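Local coordinates for protein piwi (Drosophila melanogaster, PDB 6KR6) that binds piRNAs and, in complex with them, represses transposable elements, governing their methylation and silencing, at residues T398-G406 against P709-I718; P503-D513 against V531-T541. All blocks are in the same frame, centred on the assembly; numbering follows the deposited sequence.

Interaction 1 of 2, residues T398-G406 against P709-I718; sequences TEVQGRIIG and PPGTIVDDVI
A single torsion sets Val-400 against the 709-718 segment: chi1 of -174° puts CG1 anti to the backbone N, where it meets Val-714 and Val-717, and leaves CG2 to Ile-718. CG1 reaches CG1 of Val-714, a side chain crossing it nearly at right angles, at 3.6 Å, and meets Val-717 tip to tip. The amide of Gln-401, brought back by a bend at chi2 (-75°), lies across CG2 of Val-717. Further along, the backbones pair as antiparallel strands. Arg-403 N donates to Ile-713 O at 3.0 Å; the return bond from Ile-713 N to Arg-403 O is bent and weak. Ile-405 N meets Gly-711 O almost straight (169°). Gly-711 belongs to a type II turn, Pro-709 to Thr-712, whose weak backbone bond, Thr-712 N to Pro-709 O, is joined by one from Thr-712 OG1 to the same oxygen at 2.6 Å. Ile-404 and Thr-712 lie side by side on one face; Ile-713 lies on the other, alongside Arg-403, and its CD1 packs on Ile-405 CD1. Strand 398-405 also pairs with strand 61-68, Gly-711 and Thr-712 form a G1 beta bulge opposite Val-729, and helix 754-764 covers Ile-405 and Ile-713, its Gln-758 binding Arg-403 NH2.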
loop_
_atom_site.group_PDB
_atom_site.type_symbol
_atom_site.label_atom_id
_atom_site.label_comp_id
_atom_site.label_asym_id
_atom_site.label_seq_id
_atom_site.Cartn_x
_atom_site.Cartn_y
_atom_site.Cartn_z
ATOM N N THR A 398 21.491 1.017 13.172
ATOM C CA THR A 398 22.346 0.742 12.029
ATOM C C THR A 398 22.138 1.803 10.955
ATOM O O THR A 398 21.053 2.374 10.820
ATOM C CB THR A 398 22.047 -0.647 11.459
ATOM O OG1 THR A 398 21.836 -1.571 12.534
ATOM C CG2 THR A 398 23.204 -1.139 10.604
ATOM N N GLU A 399 23.195 2.075 10.194
ATOM C CA GLU A 399 23.139 3.030 9.098
ATOM C C GLU A 399 23.562 2.354 7.801
ATOM O O GLU A 399 24.401 1.448 7.797
ATOM C CB GLU A 399 24.019 4.257 9.372
ATOM C CG GLU A 399 25.496 3.959 9.552
ATOM C CD GLU A 399 26.299 5.205 9.860
ATOM O OE1 GLU A 399 25.701 6.194 10.336
ATOM O OE2 GLU A 399 27.525 5.199 9.622
ATOM N N VAL A 400 22.969 2.804 6.698
ATOM C CA VAL A 400 23.135 2.152 5.404
ATOM C C VAL A 400 23.863 3.079 4.440
ATOM O O VAL A 400 23.765 4.309 4.523
ATOM C CB VAL A 400 21.776 1.711 4.815
ATOM C CG1 VAL A 400 21.970 0.912 3.539
ATOM C CG2 VAL A 400 21.019 0.882 5.817
ATOM N N GLN A 401 24.611 2.469 3.523
ATOM C CA GLN A 401 25.173 3.177 2.384
ATOM C C GLN A 401 24.121 3.293 1.286
ATOM O O GLN A 401 23.415 2.326 0.983
ATOM C CB GLN A 401 26.417 2.453 1.863
ATOM C CG GLN A 401 26.182 1.040 1.309
ATOM C CD GLN A 401 25.959 -0.014 2.387
ATOM O OE1 GLN A 401 25.342 0.251 3.420
ATOM N NE2 GLN A 401 26.464 -1.219 2.147
ATOM N N GLY A 402 24.004 4.485 0.705
ATOM C CA GLY A 402 23.069 4.711 -0.375
ATOM C C GLY A 402 23.636 5.738 -1.328
ATOM O O GLY A 402 24.750 6.228 -1.146
ATOM N N ARG A 403 22.854 6.078 -2.349
ATOM C CA ARG A 403 23.272 7.070 -3.325
ATOM C C ARG A 403 22.077 7.923 -3.728
ATOM O O ARG A 403 20.934 7.458 -3.741
ATOM C CB ARG A 403 23.911 6.409 -4.557
ATOM C CG ARG A 403 23.127 6.563 -5.849
ATOM C CD ARG A 403 23.836 5.879 -7.003
ATOM N NE ARG A 403 23.624 4.436 -7.005
ATOM C CZ ARG A 403 22.729 3.819 -7.770
ATOM N NH1 ARG A 403 21.967 4.522 -8.597
ATOM N NH2 ARG A 403 22.598 2.501 -7.711
ATOM N N ILE A 404 22.357 9.183 -4.045
ATOM C CA ILE A 404 21.351 10.149 -4.465
ATOM C C ILE A 404 21.520 10.373 -5.962
ATOM O O ILE A 404 22.615 10.718 -6.426
ATOM C CB ILE A 404 21.475 11.467 -3.687
ATOM C CG1 ILE A 404 21.531 11.192 -2.183
ATOM C CG2 ILE A 404 20.313 12.389 -4.007
ATOM C CD1 ILE A 404 21.668 12.445 -1.338
ATOM N N ILE A 405 20.437 10.168 -6.712
ATOM C CA ILE A 405 20.468 10.361 -8.156
ATOM C C ILE A 405 20.582 11.846 -8.469
ATOM O O ILE A 405 19.999 12.693 -7.778
ATOM C CB ILE A 405 19.209 9.754 -8.803
ATOM C CG1 ILE A 405 19.043 8.289 -8.395
ATOM C CG2 ILE A 405 19.269 9.866 -10.319
ATOM C CD1 ILE A 405 20.020 7.353 -9.061
ATOM N N GLY A 406 21.342 12.171 -9.511
ATOM C CA GLY A 406 21.457 13.552 -9.933
ATOM C C GLY A 406 20.141 14.105 -10.444
ATOM O O GLY A 406 19.242 13.374 -10.861
ATOM N N PRO A 709 16.505 13.631 0.613
ATOM C CA PRO A 709 16.122 14.426 -0.553
ATOM C C PRO A 709 15.650 13.525 -1.678
ATOM O O PRO A 709 15.970 12.328 -1.695
ATOM C CB PRO A 709 17.424 15.147 -0.926
ATOM C CG PRO A 709 18.488 14.192 -0.501
ATOM C CD PRO A 709 17.969 13.524 0.751
ATOM N N PRO A 710 14.879 14.058 -2.626
ATOM C CA PRO A 710 14.462 13.247 -3.775
ATOM C C PRO A 710 15.660 12.676 -4.515
ATOM O O PRO A 710 16.689 13.337 -4.678
ATOM C CB PRO A 710 13.686 14.242 -4.644
ATOM C CG PRO A 710 13.196 15.268 -3.686
ATOM C CD PRO A 710 14.274 15.401 -2.649
ATOM N N GLY A 711 15.520 11.429 -4.958
ATOM C CA GLY A 711 16.570 10.743 -5.681
ATOM C C GLY A 711 17.414 9.800 -4.852
ATOM O O GLY A 711 18.324 9.170 -5.401
ATOM N N THR A 712 17.145 9.680 -3.555
ATOM C CA THR A 712 17.932 8.808 -2.697
ATOM C C THR A 712 17.565 7.351 -2.944
ATOM O O THR A 712 16.401 7.022 -3.191
ATOM C CB THR A 712 17.710 9.166 -1.227
ATOM O OG1 THR A 712 17.770 10.587 -1.067
ATOM C CG2 THR A 712 18.783 8.528 -0.361
ATOM N N ILE A 713 18.565 6.474 -2.876
ATOM C CA ILE A 713 18.393 5.069 -3.231
ATOM C C ILE A 713 19.177 4.198 -2.259
ATOM O O ILE A 713 20.361 4.447 -2.007
ATOM C CB ILE A 713 18.842 4.790 -4.680
ATOM C CG1 ILE A 713 17.816 5.351 -5.664
ATOM C CG2 ILE A 713 19.057 3.299 -4.907
ATOM C CD1 ILE A 713 18.073 4.971 -7.093
ATOM N N VAL A 714 18.517 3.178 -1.721
ATOM C CA VAL A 714 19.156 2.117 -0.950
ATOM C C VAL A 714 19.024 0.832 -1.756
ATOM O O VAL A 714 17.906 0.412 -2.078
ATOM C CB VAL A 714 18.518 1.960 0.439
ATOM C CG1 VAL A 714 19.203 0.844 1.213
ATOM C CG2 VAL A 714 18.575 3.271 1.208
ATOM N N ASP A 715 20.153 0.207 -2.093
ATOM C CA ASP A 715 20.138 -1.012 -2.899
ATOM C C ASP A 715 20.875 -2.133 -2.173
ATOM O O ASP A 715 22.086 -2.045 -1.943
ATOM C CB ASP A 715 20.730 -0.773 -4.295
ATOM C CG ASP A 715 22.187 -0.354 -4.262
ATOM O OD1 ASP A 715 22.554 0.478 -3.406
ATOM O OD2 ASP A 715 22.966 -0.862 -5.097
ATOM N N ASP A 716 20.124 -3.169 -1.791
ATOM C CA ASP A 716 20.671 -4.465 -1.378
ATOM C C ASP A 716 21.518 -4.370 -0.106
ATOM O O ASP A 716 22.669 -4.812 -0.065
ATOM C CB ASP A 716 21.461 -5.106 -2.522
ATOM C CG ASP A 716 20.558 -5.682 -3.598
ATOM O OD1 ASP A 716 19.580 -6.376 -3.246
ATOM O OD2 ASP A 716 20.822 -5.436 -4.794
ATOM N N VAL A 717 20.928 -3.802 0.947
ATOM C CA VAL A 717 21.499 -3.878 2.290
ATOM C C VAL A 717 20.378 -4.196 3.272
ATOM O O VAL A 717 20.417 -5.220 3.964
ATOM C CB VAL A 717 22.228 -2.583 2.693
ATOM C CG1 VAL A 717 22.827 -2.738 4.084
ATOM C CG2 VAL A 717 23.315 -2.234 1.687
ATOM N N ILE A 718 19.372 -3.316 3.347
ATOM C CA ILE A 718 18.174 -3.600 4.133
ATOM C C ILE A 718 17.091 -4.272 3.309
ATOM O O ILE A 718 16.017 -4.577 3.843
ATOM C CB ILE A 718 17.570 -2.328 4.764
ATOM C CG1 ILE A 718 18.357 -1.087 4.342
ATOM C CG2 ILE A 718 17.502 -2.465 6.279
ATOM C CD1 ILE A 718 17.614 0.207 4.592
#

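Interaction 2 of 2, residues P503-D513 against V531-T541; sequences PKLILCLVPND and VPTQVVTLKTT. With nucleotides of chain B.
Ile-506 and Thr-533 begin a parallel pairing that continues through Cys-508 and Val-535 to Leu-509 and Val-536. Five backbone hydrogen bonds alternate along it; the one from Cys-508 N to Gln-534 O measures 2.7 Å, and that from Val-510 N to Val-536 O is nearly straight at 176°. The buried side chains pack closely: Val-531 CG1 lies across Ile-506 CG1 at 3.7 Å, Leu-507 runs alongside Gln-534, and Leu-509 CD1 meets both Val-536 CG1 and Thr-541 CG2. By contrast, Asn-512 and Asp-513 lie at the solvent-exposed end, where Asn-512 O comes no nearer than 4.1 Å to Thr-537 CG2. Residues from Gln-534 to Thr-540 line the 5' end of the RNA. Thr-537 N donates to OP2 of A2 of chain B at 2.6 Å, and its OG1, anti to the carbonyl carbon (chi1 -49°), donates to O3' of U1 of chain B at 2.8 Å. Gln-534, bent at chi2, offers NE2 to OP3 of U1 in a weak bond. Gln-556 and Lys-560 of helix 546-560 lie beside this glutamine. The RNA bonds named here go to phosphate and sugar oxygens, independent of base identity, consistent with the 5'-phosphate pocket of the MID domain in Argonaute-family proteins.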
loop_
_atom_site.group_PDB
_atom_site.type_symbol
_atom_site.label_atom_id
_atom_site.label_comp_id
_atom_site.label_asym_id
_atom_site.label_seq_id
_atom_site.Cartn_x
_atom_site.Cartn_y
_atom_site.Cartn_z
ATOM N N PRO A 503 -17.744 19.812 -29.136
ATOM C CA PRO A 503 -16.685 20.600 -28.503
ATOM C C PRO A 503 -15.484 19.754 -28.114
ATOM O O PRO A 503 -15.595 18.578 -27.763
ATOM C CB PRO A 503 -17.386 21.157 -27.256
ATOM C CG PRO A 503 -18.335 20.063 -26.875
ATOM C CD PRO A 503 -18.776 19.400 -28.166
ATOM N N LYS A 504 -14.309 20.385 -28.183
ATOM C CA LYS A 504 -13.089 19.706 -27.765
ATOM C C LYS A 504 -13.055 19.494 -26.258
ATOM O O LYS A 504 -12.379 18.578 -25.777
ATOM C CB LYS A 504 -11.852 20.495 -28.205
ATOM C CG LYS A 504 -11.667 20.639 -29.703
ATOM C CD LYS A 504 -10.220 21.004 -30.017
ATOM C CE LYS A 504 -10.115 22.206 -30.944
ATOM N NZ LYS A 504 -10.569 21.893 -32.325
ATOM N N LEU A 505 -13.769 20.323 -25.501
ATOM C CA LEU A 505 -13.705 20.279 -24.048
ATOM C C LEU A 505 -14.917 21.004 -23.484
ATOM O O LEU A 505 -15.535 21.834 -24.156
ATOM C CB LEU A 505 -12.401 20.901 -23.537
ATOM C CG LEU A 505 -12.045 20.741 -22.059
ATOM C CD1 LEU A 505 -10.572 20.410 -21.917
ATOM C CD2 LEU A 505 -12.390 22.005 -21.292
ATOM N N ILE A 506 -15.260 20.669 -22.240
ATOM C CA ILE A 506 -16.390 21.274 -21.541
ATOM C C ILE A 506 -15.967 21.562 -20.107
ATOM O O ILE A 506 -15.676 20.634 -19.346
ATOM C CB ILE A 506 -17.637 20.373 -21.561
ATOM C CG1 ILE A 506 -18.185 20.248 -22.984
ATOM C CG2 ILE A 506 -18.701 20.915 -20.626
ATOM C CD1 ILE A 506 -19.388 19.339 -23.096
ATOM N N LEU A 507 -15.930 22.839 -19.738
ATOM C CA LEU A 507 -15.629 23.250 -18.374
ATOM C C LEU A 507 -16.931 23.580 -17.658
ATOM O O LEU A 507 -17.774 24.304 -18.197
ATOM C CB LEU A 507 -14.685 24.453 -18.359
ATOM C CG LEU A 507 -13.945 24.755 -17.053
ATOM C CD1 LEU A 507 -12.640 25.469 -17.356
ATOM C CD2 LEU A 507 -14.792 25.588 -16.102
ATOM N N CYS A 508 -17.090 23.054 -16.447
ATOM C CA CYS A 508 -18.311 23.222 -15.666
ATOM C C CYS A 508 -17.970 23.848 -14.322
ATOM O O CYS A 508 -17.213 23.267 -13.537
ATOM C CB CYS A 508 -19.025 21.884 -15.469
ATOM S SG CYS A 508 -19.709 21.177 -16.983
ATOM N N LEU A 509 -18.531 25.025 -14.062
ATOM C CA LEU A 509 -18.356 25.710 -12.788
ATOM C C LEU A 509 -19.428 25.218 -11.821
ATOM O O LEU A 509 -20.624 25.302 -12.119
ATOM C CB LEU A 509 -18.441 27.224 -12.975
ATOM C CG LEU A 509 -17.864 28.102 -11.861
ATOM C CD1 LEU A 509 -16.385 27.809 -11.672
ATOM C CD2 LEU A 509 -18.086 29.576 -12.165
ATOM N N VAL A 510 -19.001 24.703 -10.671
ATOM C CA VAL A 510 -19.926 24.104 -9.712
ATOM C C VAL A 510 -19.991 24.969 -8.460
ATOM O O VAL A 510 -19.053 25.731 -8.185
ATOM C CB VAL A 510 -19.516 22.664 -9.368
ATOM C CG1 VAL A 510 -19.347 21.844 -10.636
ATOM C CG2 VAL A 510 -18.240 22.655 -8.542
ATOM N N PRO A 511 -21.074 24.899 -7.680
ATOM C CA PRO A 511 -21.153 25.722 -6.466
ATOM C C PRO A 511 -20.346 25.172 -5.299
ATOM O O PRO A 511 -19.721 25.944 -4.565
ATOM C CB PRO A 511 -22.656 25.728 -6.139
ATOM C CG PRO A 511 -23.342 25.231 -7.376
ATOM C CD PRO A 511 -22.371 24.291 -8.014
ATOM N N ASN A 512 -20.348 23.855 -5.104
ATOM C CA ASN A 512 -19.790 23.279 -3.887
ATOM C C ASN A 512 -19.076 21.971 -4.217
ATOM O O ASN A 512 -18.897 21.604 -5.383
ATOM C CB ASN A 512 -20.889 23.075 -2.836
ATOM C CG ASN A 512 -22.027 22.203 -3.339
ATOM O OD1 ASN A 512 -21.995 21.698 -4.463
ATOM N ND2 ASN A 512 -23.038 22.015 -2.502
ATOM N N ASP A 513 -18.680 21.266 -3.159
ATOM C CA ASP A 513 -17.957 20.000 -3.262
ATOM C C ASP A 513 -18.950 18.845 -3.129
ATOM O O ASP A 513 -19.014 18.143 -2.120
ATOM C CB ASP A 513 -16.865 19.942 -2.193
ATOM C CG ASP A 513 -15.884 18.802 -2.406
ATOM O OD1 ASP A 513 -16.321 17.648 -2.594
ATOM O OD2 ASP A 513 -14.664 19.064 -2.374
ATOM N N VAL A 531 -16.555 13.356 -24.485
ATOM C CA VAL A 531 -16.076 14.728 -24.426
ATOM C C VAL A 531 -15.266 14.910 -23.149
ATOM O O VAL A 531 -15.798 14.723 -22.051
ATOM C CB VAL A 531 -17.224 15.752 -24.476
ATOM C CG1 VAL A 531 -16.675 17.168 -24.385
ATOM C CG2 VAL A 531 -18.046 15.574 -25.745
ATOM N N PRO A 532 -13.983 15.264 -23.230
ATOM C CA PRO A 532 -13.222 15.549 -22.007
ATOM C C PRO A 532 -13.749 16.798 -21.316
ATOM O O PRO A 532 -14.053 17.806 -21.958
ATOM C CB PRO A 532 -11.789 15.744 -22.515
ATOM C CG PRO A 532 -11.934 16.086 -23.956
ATOM C CD PRO A 532 -13.152 15.363 -24.442
ATOM N N THR A 533 -13.866 16.719 -19.992
ATOM C CA THR A 533 -14.498 17.770 -19.209
ATOM C C THR A 533 -13.570 18.241 -18.097
ATOM O O THR A 533 -12.642 17.539 -17.688
ATOM C CB THR A 533 -15.828 17.301 -18.601
ATOM O OG1 THR A 533 -15.583 16.247 -17.662
ATOM C CG2 THR A 533 -16.768 16.800 -19.689
ATOM N N GLN A 534 -13.845 19.448 -17.606
ATOM C CA GLN A 534 -13.093 20.056 -16.517
ATOM C C GLN A 534 -14.068 20.652 -15.513
ATOM O O GLN A 534 -15.006 21.355 -15.898
ATOM C CB GLN A 534 -12.140 21.137 -17.034
ATOM C CG GLN A 534 -11.406 21.877 -15.932
ATOM C CD GLN A 534 -10.608 20.947 -15.044
ATOM O OE1 GLN A 534 -9.791 20.160 -15.524
ATOM N NE2 GLN A 534 -10.844 21.028 -13.740
ATOM N N VAL A 535 -13.845 20.372 -14.232
ATOM C CA VAL A 535 -14.706 20.845 -13.155
ATOM C C VAL A 535 -13.901 21.786 -12.270
ATOM O O VAL A 535 -12.749 21.499 -11.931
ATOM C CB VAL A 535 -15.278 19.670 -12.335
ATOM C CG1 VAL A 535 -16.111 20.182 -11.172
ATOM C CG2 VAL A 535 -16.107 18.759 -13.227
ATOM N N VAL A 536 -14.508 22.914 -11.904
ATOM C CA VAL A 536 -13.877 23.918 -11.055
ATOM C C VAL A 536 -14.830 24.238 -9.911
ATOM O O VAL A 536 -15.956 24.694 -10.148
ATOM C CB VAL A 536 -13.523 25.195 -11.834
ATOM C CG1 VAL A 536 -12.968 26.253 -10.894
ATOM C CG2 VAL A 536 -12.527 24.886 -12.943
ATOM N N THR A 537 -14.383 24.001 -8.679
ATOM C CA THR A 537 -15.186 24.339 -7.511
ATOM C C THR A 537 -15.287 25.853 -7.370
ATOM O O THR A 537 -14.349 26.584 -7.694
ATOM C CB THR A 537 -14.578 23.726 -6.248
ATOM O OG1 THR A 537 -14.295 22.341 -6.479
ATOM C CG2 THR A 537 -15.536 23.844 -5.071
ATOM N N LEU A 538 -16.443 26.322 -6.892
ATOM C CA LEU A 538 -16.674 27.761 -6.789
ATOM C C LEU A 538 -15.650 28.428 -5.879
ATOM O O LEU A 538 -15.219 29.556 -6.145
ATOM C CB LEU A 538 -18.091 28.033 -6.285
ATOM C CG LEU A 538 -18.500 29.505 -6.226
ATOM C CD1 LEU A 538 -18.434 30.125 -7.612
ATOM C CD2 LEU A 538 -19.890 29.649 -5.630
ATOM N N LYS A 539 -15.244 27.744 -4.805
ATOM C CA LYS A 539 -14.231 28.289 -3.907
ATOM C C LYS A 539 -12.913 28.562 -4.619
ATOM O O LYS A 539 -12.135 29.405 -4.160
ATOM C CB LYS A 539 -13.999 27.329 -2.739
ATOM N N THR A 540 -12.655 27.879 -5.735
ATOM C CA THR A 540 -11.413 28.092 -6.469
ATOM C C THR A 540 -11.389 29.463 -7.134
ATOM O O THR A 540 -10.337 30.109 -7.195
ATOM C CB THR A 540 -11.228 26.985 -7.509
ATOM O OG1 THR A 540 -11.160 25.714 -6.851
ATOM C CG2 THR A 540 -9.959 27.203 -8.317
ATOM N N THR A 541 -12.537 29.925 -7.638
ATOM C CA THR A 541 -12.571 31.214 -8.325
ATOM C C THR A 541 -12.268 32.362 -7.370
ATOM O O THR A 541 -11.592 33.328 -7.744
ATOM C CB THR A 541 -13.927 31.421 -8.997
ATOM O OG1 THR A 541 -14.968 31.340 -8.015
ATOM C CG2 THR A 541 -14.162 30.362 -10.063
ATOM O OP3 U B 1 -10.462 18.332 -13.199
ATOM P P U B 1 -11.546 17.412 -12.792
ATOM O OP1 U B 1 -12.441 17.212 -13.957
ATOM O OP2 U B 1 -10.904 16.227 -12.175
ATOM O "O5'" U B 1 -12.408 18.130 -11.662
ATOM C "C5'" U B 1 -11.879 18.341 -10.356
ATOM C "C4'" U B 1 -12.698 19.342 -9.580
ATOM O "O4'" U B 1 -13.911 18.701 -9.096
ATOM C "C3'" U B 1 -12.012 19.944 -8.354
ATOM O "O3'" U B 1 -12.383 21.315 -8.229
ATOM C "C2'" U B 1 -12.608 19.144 -7.198
ATOM O "O2'" U B 1 -12.604 19.818 -5.957
ATOM C "C1'" U B 1 -14.027 18.891 -7.700
ATOM N N1 U B 1 -14.658 17.699 -7.113
ATOM C C2 U B 1 -16.000 17.775 -6.795
ATOM O O2 U B 1 -16.671 18.772 -7.001
ATOM N N3 U B 1 -16.533 16.636 -6.240
ATOM C C4 U B 1 -15.873 15.457 -5.967
ATOM O O4 U B 1 -16.494 14.518 -5.463
ATOM C C5 U B 1 -14.485 15.461 -6.315
ATOM C C6 U B 1 -13.939 16.556 -6.859
ATOM P P A B 2 -11.336 22.383 -7.645
ATOM O OP1 A B 2 -10.983 21.945 -6.270
ATOM O OP2 A B 2 -11.870 23.749 -7.880
ATOM O "O5'" A B 2 -10.038 22.201 -8.548
ATOM C "C5'" A B 2 -10.080 22.338 -9.962
ATOM C "C4'" A B 2 -8.684 22.330 -10.527
ATOM O "O4'" A B 2 -8.055 23.599 -10.223
ATOM C "C3'" A B 2 -7.758 21.278 -9.926
ATOM O "O3'" A B 2 -7.831 20.039 -10.614
ATOM C "C2'" A B 2 -6.382 21.927 -10.006
ATOM O "O2'" A B 2 -5.823 21.753 -11.298
ATOM C "C1'" A B 2 -6.721 23.405 -9.824
ATOM N N9 A B 2 -6.598 23.872 -8.430
ATOM C C8 A B 2 -7.625 24.305 -7.630
ATOM N N7 A B 2 -7.244 24.692 -6.439
ATOM C C5 A B 2 -5.868 24.512 -6.459
ATOM C C6 A B 2 -4.875 24.741 -5.493
ATOM N N6 A B 2 -5.127 25.218 -4.271
ATOM N N1 A B 2 -3.597 24.459 -5.827
ATOM C C2 A B 2 -3.346 23.982 -7.052
ATOM N N3 A B 2 -4.193 23.725 -8.047
ATOM C C4 A B 2 -5.454 24.015 -7.683
#

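From the N terminus, the chain lays down strand 61-68, then 392-405 beside it, and comes back to the latter at 709-718, so interaction 1 closes a loop of 302 residues. Interaction 2 is nested inside that loop: 503-513 and 531-541 are separated by just 17 residues, mostly helix 515-528, and form a local beta-alpha-beta unit at one edge of a four-stranded parallel sheet. The long closure ties strand 392-405 to a strand late in the Piwi domain; the short one joins two strands of the sheet that meets the 5' end of the RNA, the MID domain as in other Argonautes. The centres of interactions 1 and 2 lie about 42 Å apart, and their nearest atoms about 26 Å.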